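Local coordinates for protein aromatic-amino-acid transaminase TyrB (Burkholderia cenocepacia K56-2Valvano, PDB 4WD2) that probably catalyses the pyridoxal-phosphate-dependent transfer of amino groups between aromatic amino acids and 2-oxo acids, as a fold type I aminotransferase, at residues 23-28 and 38-43; 19-24 and 376-381; 355-360 and 383-388; 331-336 and 395-400. All blocks are in the same frame, centred on the assembly; numbering follows the deposited sequence.

How the contacts relate
All four contacts lie in the small domain that flanks the large PLP-binding sheet domain of class I aminotransferases. Contacts 1 and 2 start from the same helix, 20-30, their centres about 6 Å apart; that helix packs on the loop after strand 37-38 and, some 350 residues later, on the loop after strand 375-376. Contact 1 closes first along the chain, and the segments of contacts 2 and 3 alternate. Contact 3, centred about 13 Å from both, pairs strands 356-358 and 382-384. It falls in sequence between the two helices of contact 4, 309-338 and 393-405, centred about 12 Å away, where Met383 CE meets Ile400 CD1 and Ile333 CD1. N-terminal and C-terminal parts thus build one compact unit.

Contact 1 of 4, residues 23-28 and 38-43; sequences TLNENF and NLSIGI
Two polar links tie Asn25 of helix 20-30 to the loop 38-43. Asn38 ND2 donates to Asn25 OD1 at 2.9 Å, with Asn25 OD1 close to the plane of the Asn38 amide, while ND2 stands well above the carbonyl plane of Asn25. The two amides are turned 54° apart. On the other branch, Asn25 ND2 reaches Ser40 OG in a weak bond of 3.2 Å; the same amide nitrogen also donates to Ile21 O, one turn back. Asn38 is itself fixed by its neighbours: OD1 closes an Asx turn with Ser40 N and takes a short in-plane bond from Ser40 OG at 2.6 Å, which holds the amide with ND2 turned to the helix.

The apolar part centres on a CH-pi contact. Phe28 swings its ring against Asn38 CB, chi1 of 175° taking CG away from the backbone N; CB sits 3.6 Å from the ring centroid, over the face but offset toward the rim. Leu24 CD2 rests on Ser40 CB at 3.8 Å, while Ile41 CD1 comes alongside Asn25 OD1.

Helix 20-30 thereby lies across the start of the loop that leaves strand 37-38, with Tyr376 of the adjacent parallel strand 375-376 meeting Phe28 edge-to-face.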
# COMPACT_ATOMS: atom_id res chain seq x y z
N THR A 23 -13.16 -0.08 -21.88
CA THR A 23 -14.14 -0.02 -22.96
C THR A 23 -13.70 -0.89 -24.13
O THR A 23 -14.51 -1.61 -24.74
CB THR A 23 -14.35 1.43 -23.45
OG1 THR A 23 -14.89 2.23 -22.39
CG2 THR A 23 -15.29 1.47 -24.64
N LEU A 24 -12.41 -0.83 -24.44
CA LEU A 24 -11.85 -1.59 -25.55
C LEU A 24 -11.99 -3.08 -25.28
O LEU A 24 -12.36 -3.86 -26.17
CB LEU A 24 -10.38 -1.23 -25.77
CG LEU A 24 -9.65 -1.94 -26.92
CD1 LEU A 24 -10.12 -1.42 -28.27
CD2 LEU A 24 -8.15 -1.80 -26.76
N ASN A 25 -11.69 -3.49 -24.05
CA ASN A 25 -11.75 -4.90 -23.71
C ASN A 25 -13.19 -5.40 -23.63
O ASN A 25 -13.44 -6.58 -23.87
CB ASN A 25 -11.01 -5.16 -22.40
CG ASN A 25 -9.53 -5.46 -22.62
OD1 ASN A 25 -9.12 -6.62 -22.63
ND2 ASN A 25 -8.74 -4.41 -22.82
N GLU A 26 -14.12 -4.51 -23.32
CA GLU A 26 -15.54 -4.85 -23.33
C GLU A 26 -16.01 -5.13 -24.76
O GLU A 26 -16.86 -5.99 -24.99
CB GLU A 26 -16.39 -3.74 -22.71
N ASN A 27 -15.45 -4.39 -25.71
CA ASN A 27 -15.76 -4.60 -27.11
C ASN A 27 -15.14 -5.88 -27.64
O ASN A 27 -15.69 -6.54 -28.52
CB ASN A 27 -15.29 -3.40 -27.94
CG ASN A 27 -16.09 -2.15 -27.67
OD1 ASN A 27 -17.31 -2.22 -27.47
ND2 ASN A 27 -15.43 -1.01 -27.65
N PHE A 28 -13.99 -6.24 -27.08
CA PHE A 28 -13.33 -7.48 -27.45
C PHE A 28 -14.13 -8.69 -26.98
O PHE A 28 -14.21 -9.70 -27.68
CB PHE A 28 -11.91 -7.55 -26.89
CG PHE A 28 -11.21 -8.85 -27.15
CD1 PHE A 28 -10.61 -9.10 -28.38
CD2 PHE A 28 -11.16 -9.84 -26.18
CE1 PHE A 28 -9.98 -10.30 -28.63
CE2 PHE A 28 -10.53 -11.04 -26.42
CZ PHE A 28 -9.94 -11.28 -27.65
N ASN A 38 -6.45 -10.50 -28.79
CA ASN A 38 -6.28 -9.36 -27.90
C ASN A 38 -4.82 -9.18 -27.51
O ASN A 38 -4.22 -10.07 -26.91
CB ASN A 38 -7.14 -9.53 -26.63
CG ASN A 38 -7.26 -8.25 -25.83
OD1 ASN A 38 -6.79 -7.19 -26.25
ND2 ASN A 38 -7.91 -8.34 -24.68
N LEU A 39 -4.25 -8.04 -27.88
CA LEU A 39 -2.87 -7.73 -27.54
C LEU A 39 -2.83 -6.41 -26.79
O LEU A 39 -1.81 -5.71 -26.80
CB LEU A 39 -1.99 -7.68 -28.80
CG LEU A 39 -2.04 -8.88 -29.75
CD1 LEU A 39 -1.32 -8.56 -31.04
CD2 LEU A 39 -1.45 -10.14 -29.12
N SER A 40 -3.94 -6.06 -26.16
CA SER A 40 -4.07 -4.78 -25.47
C SER A 40 -3.73 -4.87 -23.99
O SER A 40 -3.42 -3.86 -23.36
CB SER A 40 -5.49 -4.22 -25.64
OG SER A 40 -6.42 -5.00 -24.90
N ILE A 41 -3.78 -6.08 -23.42
CA ILE A 41 -3.47 -6.25 -22.00
C ILE A 41 -1.97 -6.43 -21.78
O ILE A 41 -1.36 -7.40 -22.25
CB ILE A 41 -4.25 -7.43 -21.40
CG1 ILE A 41 -5.75 -7.23 -21.65
CG2 ILE A 41 -3.97 -7.57 -19.91
CD1 ILE A 41 -6.60 -8.47 -21.41
N GLY A 42 -1.37 -5.48 -21.06
CA GLY A 42 0.07 -5.41 -20.91
C GLY A 42 0.62 -6.22 -19.76
O GLY A 42 1.18 -5.67 -18.81
N ILE A 43 0.44 -7.54 -19.83
CA ILE A 43 1.00 -8.46 -18.85
C ILE A 43 1.51 -9.70 -19.59
O ILE A 43 1.19 -9.88 -20.76
CB ILE A 43 -0.05 -8.89 -17.79
CG1 ILE A 43 -1.20 -9.65 -18.44
CG2 ILE A 43 -0.59 -7.69 -17.02
CD1 ILE A 43 -2.25 -10.09 -17.44

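Contact 2 of 4, residues 19-24 and 376-381; sequences DPILTL and YILRSG
Ile21 and Leu24 face Leu378 and Tyr376 with CA atoms 7.7 and 8.3 Å apart respectively, so the first turn of helix 20-30 lies beside the chain leaving strand 375-376, which then folds into a type I beta turn from Leu378 to Gly381. This is the place in the small domain of the class I aminotransferase fold where the N-terminal helix is laid against a segment from near the C-terminus. No hydrogen bond crosses; the contact is van der Waals packing, mostly between side chains.

Leu24 divides its two methyls between neighbours. Its CG lies opposite the backbone N (chi1 -179°), and the branch reaches over to the loop: Leu24 CD1 comes to the edge of the Tyr376 ring, near the ring plane, 4.0 Å from Tyr376 CD2, while Leu24 CD2 approaches the backbone at Ile377 O. Leu24 and Tyr376 run past one another in opposite directions. Tyr376 also packs on Arg370 of helix 363-371, and its OH is hydrogen-bonded to Asp31, which anchors the far end of the ring.

Ile21, on the exposed border, meets Leu378 at an oblique crossing. The CD2 methyl of Leu378 touches both ends of the outer bond of Ile21, standing 3.9 Å from CG1 and 3.9 Å from CD1.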
# COMPACT_ATOMS: atom_id res chain seq x y z
N ASP A 19 -12.10 4.59 -18.37
CA ASP A 19 -10.89 3.98 -18.90
C ASP A 19 -11.14 3.37 -20.29
O ASP A 19 -11.82 2.35 -20.41
CB ASP A 19 -10.36 2.90 -17.94
N PRO A 20 -10.58 4.00 -21.33
CA PRO A 20 -10.77 3.56 -22.72
C PRO A 20 -10.33 2.11 -22.96
O PRO A 20 -10.91 1.44 -23.81
CB PRO A 20 -9.91 4.54 -23.53
CG PRO A 20 -8.97 5.14 -22.55
CD PRO A 20 -9.72 5.19 -21.26
N ILE A 21 -9.32 1.65 -22.23
CA ILE A 21 -8.87 0.27 -22.35
C ILE A 21 -9.95 -0.69 -21.86
O ILE A 21 -10.19 -1.73 -22.47
CB ILE A 21 -7.55 0.03 -21.58
CG1 ILE A 21 -6.40 0.78 -22.25
CG2 ILE A 21 -7.23 -1.45 -21.52
CD1 ILE A 21 -5.04 0.46 -21.66
N LEU A 22 -10.61 -0.33 -20.76
CA LEU A 22 -11.72 -1.12 -20.24
C LEU A 22 -12.83 -1.22 -21.28
O LEU A 22 -13.37 -2.29 -21.53
CB LEU A 22 -12.27 -0.51 -18.94
N THR A 23 -13.16 -0.08 -21.88
CA THR A 23 -14.14 -0.02 -22.96
C THR A 23 -13.70 -0.89 -24.13
O THR A 23 -14.51 -1.61 -24.74
CB THR A 23 -14.35 1.43 -23.45
OG1 THR A 23 -14.89 2.23 -22.39
CG2 THR A 23 -15.29 1.47 -24.64
N LEU A 24 -12.41 -0.83 -24.44
CA LEU A 24 -11.85 -1.59 -25.55
C LEU A 24 -11.99 -3.08 -25.28
O LEU A 24 -12.36 -3.86 -26.17
CB LEU A 24 -10.38 -1.23 -25.77
CG LEU A 24 -9.65 -1.94 -26.92
CD1 LEU A 24 -10.12 -1.42 -28.27
CD2 LEU A 24 -8.15 -1.80 -26.76
N TYR A 376 -6.64 -6.69 -31.70
CA TYR A 376 -6.80 -5.52 -30.83
C TYR A 376 -5.48 -5.04 -30.21
O TYR A 376 -4.85 -5.76 -29.42
CB TYR A 376 -7.80 -5.83 -29.70
CG TYR A 376 -9.25 -6.01 -30.12
CD1 TYR A 376 -9.64 -7.04 -30.99
CD2 TYR A 376 -10.24 -5.18 -29.62
CE1 TYR A 376 -10.97 -7.21 -31.35
CE2 TYR A 376 -11.58 -5.34 -29.98
CZ TYR A 376 -11.94 -6.36 -30.84
OH TYR A 376 -13.27 -6.52 -31.20
N ILE A 377 -5.07 -3.83 -30.57
CA ILE A 377 -3.94 -3.16 -29.91
C ILE A 377 -4.37 -1.75 -29.50
O ILE A 377 -5.48 -1.33 -29.82
CB ILE A 377 -2.69 -3.10 -30.82
CG1 ILE A 377 -2.94 -2.27 -32.08
CG2 ILE A 377 -2.22 -4.50 -31.18
CD1 ILE A 377 -1.70 -2.08 -32.93
N LEU A 378 -3.52 -1.03 -28.77
CA LEU A 378 -3.90 0.29 -28.28
C LEU A 378 -3.92 1.32 -29.39
O LEU A 378 -3.28 1.14 -30.43
CB LEU A 378 -2.95 0.76 -27.18
CG LEU A 378 -2.94 0.00 -25.85
CD1 LEU A 378 -2.25 0.84 -24.79
CD2 LEU A 378 -4.36 -0.36 -25.42
N ARG A 379 -4.64 2.42 -29.16
CA ARG A 379 -4.73 3.52 -30.12
C ARG A 379 -3.35 4.08 -30.45
O ARG A 379 -3.14 4.60 -31.55
CB ARG A 379 -5.63 4.63 -29.58
N SER A 380 -2.42 3.98 -29.51
CA SER A 380 -1.06 4.47 -29.71
C SER A 380 -0.24 3.58 -30.64
O SER A 380 0.84 3.97 -31.10
CB SER A 380 -0.33 4.57 -28.37
OG SER A 380 -0.09 3.27 -27.87
N GLY A 381 -0.75 2.38 -30.91
CA GLY A 381 -0.03 1.42 -31.72
C GLY A 381 0.79 0.47 -30.86
O GLY A 381 1.57 -0.33 -31.37

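Contact 3 of 4, residues 355-360 and 383-388; sequences MFTYTG and MCVAGL
Met355 O receives Val385 N at 2.7 Å, the shortest of three backbone hydrogen bonds here; the donor is tilted 28° from the carbonyl plane and the N-H...O angle is 132°. The same oxygen is approached by Cys384 CA in a CA-H...O contact of 3.2 Å. Further along, Thr357 and Met383 exchange two straighter bonds: Thr357 N to Met383 O at 2.9 Å, and Met383 N to Thr357 O at 2.8 Å, the latter nearly along the C=O axis.

These last two belong to a two-stranded antiparallel sheet, 356-358 with 382-384, in the small domain of this aminotransferase fold; the Val385-Met355 bond lies just beyond its end. Thr357 with Met383 is the hydrogen-bonded pair and Phe356 with Cys384 the non-hydrogen-bonded one, after which the second chain turns into a short 3-10 segment at Val385.

On the face bearing Thr357 and Met383, the side chains lie side by side, pointing the same way, with Thr357 CG2 3.9 Å from Met383 CG. The Thr359 side chain crosses that of Met383 at about a right angle, CG2 near Met383 CG. Thr357 OG1 is held by Gln352 and Arg330.

On the face bearing Phe356 and Cys384, chi1 of -178° directs the cysteine sulfur away from its own N, and SG lies obliquely to the ring, 5.1 Å from its centroid.

Beyond the paired residues, Val385 CG2 packs on Thr357 CB, Met355 CB sits over the centre of one face of the Phe356 ring, and Met355 CG meets Ala386 CB at 4.1 Å.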
# COMPACT_ATOMS: atom_id res chain seq x y z
N MET A 355 8.05 -6.65 -23.19
CA MET A 355 6.70 -7.09 -23.52
C MET A 355 5.99 -6.22 -24.54
O MET A 355 4.95 -6.61 -25.06
CB MET A 355 5.85 -7.17 -22.26
CG MET A 355 6.18 -8.38 -21.41
SD MET A 355 5.10 -8.45 -19.99
CE MET A 355 6.27 -8.97 -18.75
N PHE A 356 6.54 -5.06 -24.85
CA PHE A 356 5.82 -4.14 -25.73
C PHE A 356 6.55 -3.79 -26.99
O PHE A 356 7.78 -3.80 -27.04
CB PHE A 356 5.48 -2.85 -24.98
CG PHE A 356 4.72 -3.08 -23.72
CD1 PHE A 356 3.38 -3.45 -23.76
CD2 PHE A 356 5.33 -2.96 -22.48
CE1 PHE A 356 2.67 -3.68 -22.60
CE2 PHE A 356 4.64 -3.18 -21.32
CZ PHE A 356 3.30 -3.55 -21.38
N THR A 357 5.78 -3.47 -28.02
CA THR A 357 6.33 -2.91 -29.24
C THR A 357 5.43 -1.77 -29.71
O THR A 357 4.20 -1.85 -29.64
CB THR A 357 6.50 -4.00 -30.34
OG1 THR A 357 7.89 -4.32 -30.48
CG2 THR A 357 5.96 -3.52 -31.70
N TYR A 358 6.07 -0.68 -30.13
CA TYR A 358 5.37 0.40 -30.80
C TYR A 358 5.33 0.07 -32.28
O TYR A 358 6.35 0.19 -32.97
CB TYR A 358 6.08 1.74 -30.57
CG TYR A 358 5.27 2.72 -29.74
CD1 TYR A 358 4.43 2.27 -28.73
CD2 TYR A 358 5.33 4.08 -29.98
CE1 TYR A 358 3.68 3.15 -27.98
CE2 TYR A 358 4.59 4.97 -29.23
CZ TYR A 358 3.76 4.50 -28.24
OH TYR A 358 3.02 5.38 -27.49
N THR A 359 4.17 -0.37 -32.77
CA THR A 359 4.06 -0.86 -34.15
C THR A 359 4.22 0.26 -35.17
O THR A 359 4.54 -0.00 -36.33
CB THR A 359 2.70 -1.55 -34.40
OG1 THR A 359 1.63 -0.63 -34.18
CG2 THR A 359 2.53 -2.77 -33.49
N GLY A 360 3.98 1.49 -34.75
CA GLY A 360 4.02 2.61 -35.67
C GLY A 360 2.78 2.70 -36.54
O GLY A 360 2.71 3.53 -37.44
N MET A 383 1.59 -2.73 -29.00
CA MET A 383 1.16 -4.12 -28.90
C MET A 383 1.90 -4.80 -27.76
O MET A 383 3.08 -4.53 -27.51
CB MET A 383 1.36 -4.88 -30.23
CG MET A 383 2.75 -5.43 -30.51
SD MET A 383 2.75 -6.92 -31.57
CE MET A 383 1.35 -6.60 -32.62
N CYS A 384 1.20 -5.66 -27.02
CA CYS A 384 1.86 -6.51 -26.05
C CYS A 384 2.31 -7.79 -26.73
O CYS A 384 1.49 -8.67 -27.01
CB CYS A 384 0.96 -6.84 -24.86
SG CYS A 384 1.81 -7.84 -23.63
N VAL A 385 3.61 -7.89 -27.00
CA VAL A 385 4.19 -9.05 -27.67
C VAL A 385 3.93 -10.34 -26.88
O VAL A 385 3.81 -11.42 -27.47
CB VAL A 385 5.70 -8.86 -27.88
CG1 VAL A 385 6.28 -9.96 -28.75
CG2 VAL A 385 5.98 -7.50 -28.50
N ALA A 386 3.83 -10.24 -25.56
CA ALA A 386 3.59 -11.41 -24.72
C ALA A 386 2.20 -12.02 -24.98
O ALA A 386 1.94 -13.17 -24.61
CB ALA A 386 3.75 -11.05 -23.25
N GLY A 387 1.32 -11.25 -25.62
CA GLY A 387 0.00 -11.75 -25.98
C GLY A 387 0.02 -12.67 -27.19
O GLY A 387 -0.99 -13.30 -27.52
N LEU A 388 1.18 -12.75 -27.84
CA LEU A 388 1.38 -13.63 -28.99
C LEU A 388 1.76 -15.04 -28.57
O LEU A 388 2.57 -15.24 -27.67
CB LEU A 388 2.47 -13.05 -29.90
CG LEU A 388 2.18 -11.71 -30.57
CD1 LEU A 388 3.44 -11.15 -31.21
CD2 LEU A 388 1.10 -11.89 -31.62

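Contact 4 of 4, residues 331-336 and 395-400; sequences QSIHDG and IVADAI
Ile333 of helix 309-338 reaches three residues of helix 393-405 in the apolar packing. Chi1 of -164° swings its longer branch, CG1, away from the backbone N and the chain runs on extended, which sends CD1 across to Val396 CG1 at 3.6 Å, the two side chains meeting at a slant. The same methyl approaches Ile400 CD1 more loosely, at 4.3 Å, while CG1, nearer the backbone, rests on Ala397 CB at 4.0 Å.

The backbones come nearest at Gly336 and Ala397, with CA atoms 5.1 Å apart. Ala397 CB points at Gly336 and packs directly on its bare backbone, 3.8 Å from Gly336 CA and as close to its carbonyl carbon.

The two helices cross at -41°, the axes of their short segments 8.5 Å apart, as a helix pair of the small domain. Here Met383 of strand 382-384 touches Ile333, Val396 and Ile400, and Tyr349 packs on both isoleucines.

Polar bonds stay within one helix, on the side turned from the contact. Asp335 OD1 accepts from two donors: Gln331 NE2 on its syn side at 3.1 Å and His334 ND1 on its anti side at 3.0 Å. The latter bond lies in the imidazole plane and fixes the ring's rotation. On the other helix, Asp398 forms a salt bridge with Lys402.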
# COMPACT_ATOMS: atom_id res chain seq x y z
N GLN A 331 10.54 -12.77 -33.44
CA GLN A 331 11.07 -13.30 -34.69
C GLN A 331 9.95 -13.87 -35.57
O GLN A 331 9.96 -13.67 -36.78
CB GLN A 331 12.14 -14.35 -34.41
CG GLN A 331 12.97 -14.73 -35.64
CD GLN A 331 13.89 -13.61 -36.10
OE1 GLN A 331 14.87 -13.27 -35.42
NE2 GLN A 331 13.59 -13.01 -37.25
N SER A 332 8.98 -14.56 -34.95
CA SER A 332 7.88 -15.17 -35.69
C SER A 332 7.00 -14.14 -36.37
O SER A 332 6.62 -14.32 -37.53
CB SER A 332 7.02 -16.05 -34.77
OG SER A 332 7.77 -17.12 -34.23
N ILE A 333 6.66 -13.05 -35.67
CA ILE A 333 5.84 -12.02 -36.28
C ILE A 333 6.65 -11.27 -37.34
O ILE A 333 6.14 -10.97 -38.41
CB ILE A 333 5.23 -11.02 -35.24
CG1 ILE A 333 4.09 -10.22 -35.86
CG2 ILE A 333 6.28 -10.09 -34.66
CD1 ILE A 333 3.30 -9.43 -34.87
N HIS A 334 7.94 -11.02 -37.06
CA HIS A 334 8.83 -10.41 -38.04
C HIS A 334 8.82 -11.19 -39.35
O HIS A 334 8.59 -10.62 -40.42
CB HIS A 334 10.26 -10.31 -37.50
CG HIS A 334 11.27 -9.87 -38.52
ND1 HIS A 334 11.84 -10.73 -39.42
CD2 HIS A 334 11.79 -8.64 -38.77
CE1 HIS A 334 12.68 -10.06 -40.20
NE2 HIS A 334 12.67 -8.79 -39.82
N ASP A 335 9.08 -12.49 -39.27
CA ASP A 335 9.14 -13.33 -40.45
C ASP A 335 7.78 -13.41 -41.14
O ASP A 335 7.71 -13.48 -42.37
CB ASP A 335 9.63 -14.73 -40.10
CG ASP A 335 11.06 -14.74 -39.57
OD1 ASP A 335 11.72 -13.68 -39.62
OD2 ASP A 335 11.51 -15.80 -39.10
N GLY A 336 6.71 -13.42 -40.36
CA GLY A 336 5.37 -13.42 -40.91
C GLY A 336 5.05 -12.16 -41.70
O GLY A 336 4.33 -12.21 -42.70
N ILE A 395 -1.93 -15.30 -37.45
CA ILE A 395 -3.12 -14.47 -37.65
C ILE A 395 -2.77 -12.99 -37.54
O ILE A 395 -3.18 -12.17 -38.36
CB ILE A 395 -4.22 -14.83 -36.63
CG1 ILE A 395 -4.86 -16.17 -36.99
CG2 ILE A 395 -5.27 -13.74 -36.53
CD1 ILE A 395 -5.83 -16.68 -35.94
N VAL A 396 -1.98 -12.66 -36.52
CA VAL A 396 -1.56 -11.28 -36.29
C VAL A 396 -0.64 -10.75 -37.40
O VAL A 396 -0.86 -9.65 -37.92
CB VAL A 396 -0.85 -11.15 -34.94
CG1 VAL A 396 -0.27 -9.74 -34.78
CG2 VAL A 396 -1.81 -11.48 -33.81
N ALA A 397 0.38 -11.52 -37.75
CA ALA A 397 1.33 -11.09 -38.78
C ALA A 397 0.62 -10.87 -40.12
O ALA A 397 0.94 -9.94 -40.86
CB ALA A 397 2.44 -12.11 -38.93
N ASP A 398 -0.34 -11.73 -40.42
CA ASP A 398 -1.13 -11.61 -41.64
C ASP A 398 -1.95 -10.32 -41.62
O ASP A 398 -1.96 -9.56 -42.58
CB ASP A 398 -2.04 -12.83 -41.79
CG ASP A 398 -2.71 -12.90 -43.14
OD1 ASP A 398 -1.98 -13.03 -44.15
OD2 ASP A 398 -3.95 -12.86 -43.20
N ALA A 399 -2.63 -10.09 -40.50
CA ALA A 399 -3.45 -8.90 -40.30
C ALA A 399 -2.64 -7.61 -40.46
O ALA A 399 -2.97 -6.75 -41.27
CB ALA A 399 -4.11 -8.95 -38.91
N ILE A 400 -1.57 -7.47 -39.68
CA ILE A 400 -0.74 -6.28 -39.70
C ILE A 400 -0.06 -6.10 -41.06
O ILE A 400 0.03 -4.98 -41.58
CB ILE A 400 0.33 -6.32 -38.58
CG1 ILE A 400 -0.35 -6.24 -37.21
CG2 ILE A 400 1.33 -5.19 -38.72
CD1 ILE A 400 0.62 -6.24 -36.07